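PDB 7BTX: MDM10 isoform 1 from Saccharomyces cerevisiae, which helps tether the endoplasmic reticulum to mitochondria as part of the ERMES complex and takes part in late assembly steps of the TOM complex. Local coordinates for residues 287-292 with 311-316; 262-267 with 283-288. All coordinates share one frame; numbering follows the deposited sequence.

Contact 1: residues 287-292 with 311-316; sequences GTNSTF and CEFWQK
The carbonyl oxygen of Glu-312 is met by two groups of the facing segment: Thr-291 N gives it a hydrogen bond of 3.0 Å, 159° at the hydrogen, and the CA-H of Ser-290 approaches the same O. This is antiparallel pairing between neighbouring segments of a mitochondrial beta-barrel wall, and it illustrates how such a wall can continue where regular strand geometry fades. That is the sole backbone hydrogen bond across the pair; Thr-291 O is met in return by the CA-H of Cys-311. Along its other edge 311-316 pairs with strand 413-420, through backbone bonds of Cys-311 with Leu-418 and of Phe-313 with Trp-416.

Side chains add to the backbone link. The amide of Asn-289 lies alongside the Phe-313 ring, both pointing the same way with their planes 71° apart, and Asn-289 ND2 comes within 3.5 Å of Phe-313 CE1. Asn-289 OD1 also takes a weak bond from Ser-290 N, which may limit how the amide can turn. Ser-290 CB meets the same ring at its edge, 4.0 Å from Phe-313 CD1, while the CB atoms of Asn-289 and Trp-314 touch at 3.8 Å. Glu-312 runs beside Thr-291, with a torsion (chi1 87°, CG between backbone N and carbonyl carbon) that lays its CG 4.0 Å from Thr-291 CB. Its carboxylate is doubly engaged: OE1 forms a salt bridge with Lys-417, and Trp-314 NE1, with Glu-312 OE2 in the plane of its indole, bonds that oxygen from above the carboxylate plane at 3.0 Å.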
ATOM      1  N   GLY D 287     -32.451  35.318   9.047  1.00 72.94           N
ATOM      2  CA  GLY D 287     -33.139  34.909   7.842  1.00 72.94           C
ATOM      3  C   GLY D 287     -34.003  33.701   8.134  1.00 72.94           C
ATOM      4  O   GLY D 287     -33.859  33.036   9.155  1.00 72.94           O
ATOM      5  N   THR D 288     -34.913  33.432   7.203  1.00 71.57           N
ATOM      6  CA  THR D 288     -35.792  32.279   7.344  1.00 71.57           C
ATOM      7  C   THR D 288     -35.067  30.960   7.093  1.00 71.57           C
ATOM      8  O   THR D 288     -35.535  29.905   7.531  1.00 71.57           O
ATOM      9  CB  THR D 288     -36.999  32.419   6.410  1.00 71.57           C
ATOM     10  OG1 THR D 288     -37.885  31.310   6.602  1.00 71.57           O
ATOM     11  CG2 THR D 288     -36.568  32.493   4.953  1.00 71.57           C
ATOM     12  N   ASN D 289     -33.930  30.998   6.402  1.00 68.42           N
ATOM     13  CA  ASN D 289     -33.086  29.827   6.197  1.00 68.42           C
ATOM     14  C   ASN D 289     -31.630  30.068   6.560  1.00 68.42           C
ATOM     15  O   ASN D 289     -30.954  29.144   7.018  1.00 68.42           O
ATOM     16  CB  ASN D 289     -33.189  29.355   4.741  1.00 68.42           C
ATOM     17  CG  ASN D 289     -33.148  30.498   3.756  1.00 68.42           C
ATOM     18  OD1 ASN D 289     -32.918  31.647   4.131  1.00 68.42           O
ATOM     19  ND2 ASN D 289     -33.379  30.194   2.487  1.00 68.42           N
ATOM     20  N   SER D 290     -31.130  31.287   6.373  1.00 65.80           N
ATOM     21  CA  SER D 290     -29.749  31.601   6.711  1.00 65.80           C
ATOM     22  C   SER D 290     -29.568  31.685   8.221  1.00 65.80           C
ATOM     23  O   SER D 290     -30.505  31.995   8.958  1.00 65.80           O
ATOM     24  CB  SER D 290     -29.342  32.921   6.063  1.00 65.80           C
ATOM     25  OG  SER D 290     -28.028  33.284   6.436  1.00 65.80           O
ATOM     26  N   THR D 291     -28.354  31.392   8.683  1.00 62.22           N
ATOM     27  CA  THR D 291     -27.977  31.402  10.087  1.00 62.22           C
ATOM     28  C   THR D 291     -26.621  32.119  10.187  1.00 62.22           C
ATOM     29  O   THR D 291     -26.014  32.428   9.149  1.00 62.22           O
ATOM     30  CB  THR D 291     -27.984  29.957  10.597  1.00 62.22           C
ATOM     31  OG1 THR D 291     -29.151  29.293  10.107  1.00 62.22           O
ATOM     32  CG2 THR D 291     -28.082  29.882  12.118  1.00 62.22           C
ATOM     33  N   PHE D 292     -26.157  32.400  11.406  1.00 58.41           N
ATOM     34  CA  PHE D 292     -24.911  33.131  11.609  1.00 58.41           C
ATOM     35  C   PHE D 292     -24.320  32.822  12.981  1.00 58.41           C
ATOM     36  O   PHE D 292     -25.065  32.548  13.924  1.00 58.41           O
ATOM     37  CB  PHE D 292     -25.157  34.630  11.445  1.00 58.41           C
ATOM     38  CG  PHE D 292     -23.952  35.476  11.710  1.00 58.41           C
ATOM     39  CD1 PHE D 292     -22.869  35.443  10.854  1.00 58.41           C
ATOM     40  CD2 PHE D 292     -23.900  36.301  12.820  1.00 58.41           C
ATOM     41  CE1 PHE D 292     -21.757  36.220  11.096  1.00 58.41           C
ATOM     42  CE2 PHE D 292     -22.790  37.082  13.070  1.00 58.41           C
ATOM     43  CZ  PHE D 292     -21.720  37.041  12.206  1.00 58.41           C
ATOM     44  N   CYS D 311     -21.585  31.119   8.576  1.00 56.80           N
ATOM     45  CA  CYS D 311     -22.701  31.773   7.906  1.00 56.80           C
ATOM     46  C   CYS D 311     -23.480  30.788   7.041  1.00 56.80           C
ATOM     47  O   CYS D 311     -23.559  30.953   5.824  1.00 56.80           O
ATOM     48  CB  CYS D 311     -22.195  32.954   7.079  1.00 56.80           C
ATOM     49  SG  CYS D 311     -23.478  34.066   6.436  1.00 56.80           S
ATOM     50  N   GLU D 312     -23.983  29.693   7.629  1.00 57.83           N
ATOM     51  CA  GLU D 312     -24.600  28.664   6.793  1.00 57.83           C
ATOM     52  C   GLU D 312     -25.887  29.140   6.125  1.00 57.83           C
ATOM     53  O   GLU D 312     -26.599  30.002   6.646  1.00 57.83           O
ATOM     54  CB  GLU D 312     -24.899  27.361   7.543  1.00 57.83           C
ATOM     55  CG  GLU D 312     -26.230  27.273   8.267  1.00 57.83           C
ATOM     56  CD  GLU D 312     -26.459  25.910   8.884  1.00 57.83           C
ATOM     57  OE1 GLU D 312     -25.576  25.041   8.756  1.00 57.83           O
ATOM     58  OE2 GLU D 312     -27.527  25.705   9.495  1.00 57.83           O
ATOM     59  N   PHE D 313     -26.120  28.649   4.919  1.00 59.38           N
ATOM     60  CA  PHE D 313     -27.294  28.995   4.145  1.00 59.38           C
ATOM     61  C   PHE D 313     -27.987  27.717   3.693  1.00 59.38           C
ATOM     62  O   PHE D 313     -27.338  26.720   3.375  1.00 59.38           O
ATOM     63  CB  PHE D 313     -26.882  29.852   2.949  1.00 59.38           C
ATOM     64  CG  PHE D 313     -28.019  30.300   2.085  1.00 59.38           C
ATOM     65  CD1 PHE D 313     -29.120  30.937   2.630  1.00 59.38           C
ATOM     66  CD2 PHE D 313     -27.973  30.107   0.714  1.00 59.38           C
ATOM     67  CE1 PHE D 313     -30.164  31.357   1.823  1.00 59.38           C
ATOM     68  CE2 PHE D 313     -29.011  30.523  -0.097  1.00 59.38           C
ATOM     69  CZ  PHE D 313     -30.108  31.148   0.460  1.00 59.38           C
ATOM     70  N   TRP D 314     -29.315  27.743   3.684  1.00 61.06           N
ATOM     71  CA  TRP D 314     -30.086  26.589   3.261  1.00 61.06           C
ATOM     72  C   TRP D 314     -30.810  26.914   1.959  1.00 61.06           C
ATOM     73  O   TRP D 314     -30.839  28.074   1.526  1.00 61.06           O
ATOM     74  CB  TRP D 314     -31.050  26.175   4.374  1.00 61.06           C
ATOM     75  CG  TRP D 314     -30.424  25.345   5.436  1.00 61.06           C
ATOM     76  CD1 TRP D 314     -29.636  25.785   6.452  1.00 61.06           C
ATOM     77  CD2 TRP D 314     -30.542  23.928   5.604  1.00 61.06           C
ATOM     78  NE1 TRP D 314     -29.244  24.731   7.239  1.00 61.06           N
ATOM     79  CE2 TRP D 314     -29.790  23.579   6.741  1.00 61.06           C
ATOM     80  CE3 TRP D 314     -31.211  22.920   4.903  1.00 61.06           C
ATOM     81  CZ2 TRP D 314     -29.685  22.267   7.192  1.00 61.06           C
ATOM     82  CZ3 TRP D 314     -31.104  21.617   5.355  1.00 61.06           C
ATOM     83  CH2 TRP D 314     -30.347  21.303   6.486  1.00 61.06           C
ATOM     84  N   GLN D 315     -31.404  25.887   1.350  1.00 64.65           N
ATOM     85  CA  GLN D 315     -32.270  26.013   0.185  1.00 64.65           C
ATOM     86  C   GLN D 315     -33.037  24.706   0.043  1.00 64.65           C
ATOM     87  O   GLN D 315     -32.627  23.682   0.595  1.00 64.65           O
ATOM     88  CB  GLN D 315     -31.462  26.332  -1.082  1.00 64.65           C
ATOM     89  CG  GLN D 315     -32.254  26.894  -2.274  1.00 64.65           C
ATOM     90  CD  GLN D 315     -32.648  28.360  -2.123  1.00 64.65           C
ATOM     91  OE1 GLN D 315     -33.402  28.735  -1.225  1.00 64.65           O
ATOM     92  NE2 GLN D 315     -32.138  29.197  -3.021  1.00 64.65           N
ATOM     93  N   LYS D 316     -34.157  24.727  -0.668  1.00 71.64           N
ATOM     94  CA  LYS D 316     -34.968  23.539  -0.879  1.00 71.64           C
ATOM     95  C   LYS D 316     -35.596  23.668  -2.264  1.00 71.64           C
ATOM     96  O   LYS D 316     -35.631  24.756  -2.846  1.00 71.64           O
ATOM     97  CB  LYS D 316     -35.980  23.393   0.264  1.00 71.64           C
ATOM     98  CG  LYS D 316     -36.505  21.994   0.469  1.00 71.64           C
ATOM     99  CD  LYS D 316     -37.248  21.887   1.779  1.00 71.64           C
ATOM    100  CE  LYS D 316     -37.873  20.517   1.926  1.00 71.64           C
ATOM    101  NZ  LYS D 316     -38.957  20.335   0.923  1.00 71.64           N
TER

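Contact 2: residues 262-267 with 283-288; sequences GRPLTL and SAKTGT
A beta hairpin, strands 263-269 and 280-284, supplies this contact at the end away from its connecting turn, where the two chains run antiparallel and pairing gives way to loop. Ser-283 O takes a weak hydrogen bond from Thr-266 N, 3.0 Å long but bent to 124° at the hydrogen, and also faces the CA-H of Leu-265. Beside this link, Ser-283 CB rests against Thr-266 CB at 4.0 Å.

Farther along, side chains take over. Arg-263 has CG between its backbone N and carbonyl carbon (chi1 49°), and a bend at chi3 (-99°) lays the guanidinium against Thr-286. The methyl CG2 of Thr-286 sits over one face of that group, offset toward its rim, 3.5 Å from Arg-263 NH2; Ala-284 CB approaches Arg-263 NH1 at 3.9 Å, and the same nitrogen reaches Tyr-282 OH in a weak hydrogen bond. Shortened to an alanine here, the side chain would probably leave the Thr-286 methyl without the flat group it packs on and Tyr-282 OH without this partner. Next to the arginine, Pro-264 CD lies 3.7 Å from both CB and CD of Lys-285, the two side chains crossing obliquely. The lysine then curls back on its own segment: NZ donates to Gly-287 O at 2.9 Å and more weakly to Thr-288 O, drawing the loop together. The chain reverses at Thr-286 in an inverse gamma turn, and Gly-287 beyond it has a conformation in which a side chain would crowd against the preceding carbonyl.

On the other edge of 262-267, Leu-265 pairs with Thr-256 of strand 245-258. Such next-neighbour antiparallel pairing, strand after strand, is the up-and-down meander of a membrane beta-barrel.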
ATOM      1  N   GLY D 262     -36.871  37.468  11.981  1.00 87.32           N
ATOM      2  CA  GLY D 262     -37.439  36.221  12.440  1.00 87.32           C
ATOM      3  C   GLY D 262     -36.293  35.327  12.845  1.00 87.32           C
ATOM      4  O   GLY D 262     -35.723  34.622  12.006  1.00 87.32           O
ATOM      5  N   ARG D 263     -35.978  35.322  14.141  1.00 81.80           N
ATOM      6  CA  ARG D 263     -34.716  34.771  14.613  1.00 81.80           C
ATOM      7  C   ARG D 263     -34.686  34.638  16.128  1.00 81.80           C
ATOM      8  O   ARG D 263     -35.163  35.523  16.848  1.00 81.80           O
ATOM      9  CB  ARG D 263     -33.541  35.648  14.159  1.00 81.80           C
ATOM     10  CG  ARG D 263     -33.710  37.141  14.425  1.00 81.80           C
ATOM     11  CD  ARG D 263     -32.814  37.977  13.529  1.00 81.80           C
ATOM     12  NE  ARG D 263     -31.601  38.410  14.216  1.00 81.80           N
ATOM     13  CZ  ARG D 263     -30.661  39.170  13.663  1.00 81.80           C
ATOM     14  NH1 ARG D 263     -29.590  39.516  14.362  1.00 81.80           N
ATOM     15  NH2 ARG D 263     -30.793  39.590  12.413  1.00 81.80           N
ATOM     16  N   PRO D 264     -34.165  33.540  16.642  1.00 74.83           N
ATOM     17  CA  PRO D 264     -33.693  33.532  18.028  1.00 74.83           C
ATOM     18  C   PRO D 264     -32.276  34.066  18.135  1.00 74.83           C
ATOM     19  O   PRO D 264     -31.693  34.503  17.141  1.00 74.83           O
ATOM     20  CB  PRO D 264     -33.767  32.051  18.411  1.00 74.83           C
ATOM     21  CG  PRO D 264     -33.611  31.338  17.126  1.00 74.83           C
ATOM     22  CD  PRO D 264     -34.320  32.178  16.110  1.00 74.83           C
ATOM     23  N   LEU D 265     -31.718  34.051  19.342  1.00 68.73           N
ATOM     24  CA  LEU D 265     -30.327  34.420  19.565  1.00 68.73           C
ATOM     25  C   LEU D 265     -29.736  33.457  20.579  1.00 68.73           C
ATOM     26  O   LEU D 265     -30.474  32.862  21.365  1.00 68.73           O
ATOM     27  CB  LEU D 265     -30.206  35.857  20.071  1.00 68.73           C
ATOM     28  CG  LEU D 265     -30.427  37.033  19.120  1.00 68.73           C
ATOM     29  CD1 LEU D 265     -31.887  37.433  19.059  1.00 68.73           C
ATOM     30  CD2 LEU D 265     -29.593  38.209  19.567  1.00 68.73           C
ATOM     31  N   THR D 266     -28.420  33.278  20.573  1.00 59.21           N
ATOM     32  CA  THR D 266     -27.798  32.402  21.556  1.00 59.21           C
ATOM     33  C   THR D 266     -26.440  32.950  21.967  1.00 59.21           C
ATOM     34  O   THR D 266     -25.438  32.711  21.292  1.00 59.21           O
ATOM     35  CB  THR D 266     -27.647  30.977  21.013  1.00 59.21           C
ATOM     36  OG1 THR D 266     -28.903  30.507  20.512  1.00 59.21           O
ATOM     37  CG2 THR D 266     -27.182  30.033  22.104  1.00 59.21           C
ATOM     38  N   LEU D 267     -26.399  33.695  23.062  1.00 55.29           N
ATOM     39  CA  LEU D 267     -25.130  34.169  23.586  1.00 55.29           C
ATOM     40  C   LEU D 267     -24.597  33.169  24.600  1.00 55.29           C
ATOM     41  O   LEU D 267     -25.324  32.700  25.471  1.00 55.29           O
ATOM     42  CB  LEU D 267     -25.294  35.544  24.233  1.00 55.29           C
ATOM     43  CG  LEU D 267     -25.433  36.768  23.325  1.00 55.29           C
ATOM     44  CD1 LEU D 267     -26.867  36.991  22.871  1.00 55.29           C
ATOM     45  CD2 LEU D 267     -24.895  38.001  24.018  1.00 55.29           C
ATOM     46  N   SER D 283     -24.739  33.886  18.260  1.00 57.71           N
ATOM     47  CA  SER D 283     -25.320  32.970  17.282  1.00 57.71           C
ATOM     48  C   SER D 283     -26.730  33.412  16.932  1.00 57.71           C
ATOM     49  O   SER D 283     -27.675  33.099  17.657  1.00 57.71           O
ATOM     50  CB  SER D 283     -25.330  31.542  17.814  1.00 57.71           C
ATOM     51  OG  SER D 283     -25.994  30.693  16.905  1.00 57.71           O
ATOM     52  N   ALA D 284     -26.881  34.105  15.816  1.00 61.32           N
ATOM     53  CA  ALA D 284     -28.179  34.600  15.403  1.00 61.32           C
ATOM     54  C   ALA D 284     -28.795  33.658  14.376  1.00 61.32           C
ATOM     55  O   ALA D 284     -28.262  32.588  14.084  1.00 61.32           O
ATOM     56  CB  ALA D 284     -28.049  36.019  14.859  1.00 61.32           C
ATOM     57  N   LYS D 285     -29.947  34.046  13.843  1.00 70.40           N
ATOM     58  CA  LYS D 285     -30.633  33.271  12.817  1.00 70.40           C
ATOM     59  C   LYS D 285     -31.143  34.210  11.728  1.00 70.40           C
ATOM     60  O   LYS D 285     -32.325  34.212  11.383  1.00 70.40           O
ATOM     61  CB  LYS D 285     -31.764  32.434  13.412  1.00 70.40           C
ATOM     62  CG  LYS D 285     -32.040  31.166  12.623  1.00 70.40           C
ATOM     63  CD  LYS D 285     -33.438  30.636  12.861  1.00 70.40           C
ATOM     64  CE  LYS D 285     -33.857  29.688  11.751  1.00 70.40           C
ATOM     65  NZ  LYS D 285     -34.003  30.399  10.453  1.00 70.40           N
ATOM     66  N   THR D 286     -30.247  35.027  11.172  1.00 73.85           N
ATOM     67  CA  THR D 286     -30.616  36.186  10.362  1.00 73.85           C
ATOM     68  C   THR D 286     -31.226  35.807   9.020  1.00 73.85           C
ATOM     69  O   THR D 286     -30.596  35.969   7.971  1.00 73.85           O
ATOM     70  CB  THR D 286     -29.391  37.059  10.103  1.00 73.85           C
ATOM     71  OG1 THR D 286     -28.594  36.456   9.079  1.00 73.85           O
ATOM     72  CG2 THR D 286     -28.554  37.177  11.354  1.00 73.85           C
ATOM     73  N   GLY D 287     -32.451  35.318   9.047  1.00 72.94           N
ATOM     74  CA  GLY D 287     -33.139  34.909   7.842  1.00 72.94           C
ATOM     75  C   GLY D 287     -34.003  33.701   8.134  1.00 72.94           C
ATOM     76  O   GLY D 287     -33.859  33.036   9.155  1.00 72.94           O
ATOM     77  N   THR D 288     -34.913  33.432   7.203  1.00 71.57           N
ATOM     78  CA  THR D 288     -35.792  32.279   7.344  1.00 71.57           C
ATOM     79  C   THR D 288     -35.067  30.960   7.093  1.00 71.57           C
ATOM     80  O   THR D 288     -35.535  29.905   7.531  1.00 71.57           O
ATOM     81  CB  THR D 288     -36.999  32.419   6.410  1.00 71.57           C
ATOM     82  OG1 THR D 288     -37.885  31.310   6.602  1.00 71.57           O
ATOM     83  CG2 THR D 288     -36.568  32.493   4.953  1.00 71.57           C
TER

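How the contacts relate
The contacts lie close along one barrel wall, with the pairing of strands 280-284 and 292-297 between them, their centres about 10 Å apart, and share Gly-287 and Thr-288 in the loop after strand 280-284. Contact 2 is partly buried and joins the two strands of a single hairpin; contact 1 lies at the surface and ties that loop to the start of strand 313-316, which pairs onward with strand 413-420. They also touch directly, Thr-291 CG2 packing on Ala-284 O and on Lys-285 CG. The backbone hydrogen bond of contact 1 is sound, whereas Thr-266 N to Ser-283 O in contact 2 is weak. The chemistry then diverges: aromatic rings, an amide and a carboxylate in contact 1, aliphatic packing on proline and guanidinium in contact 2.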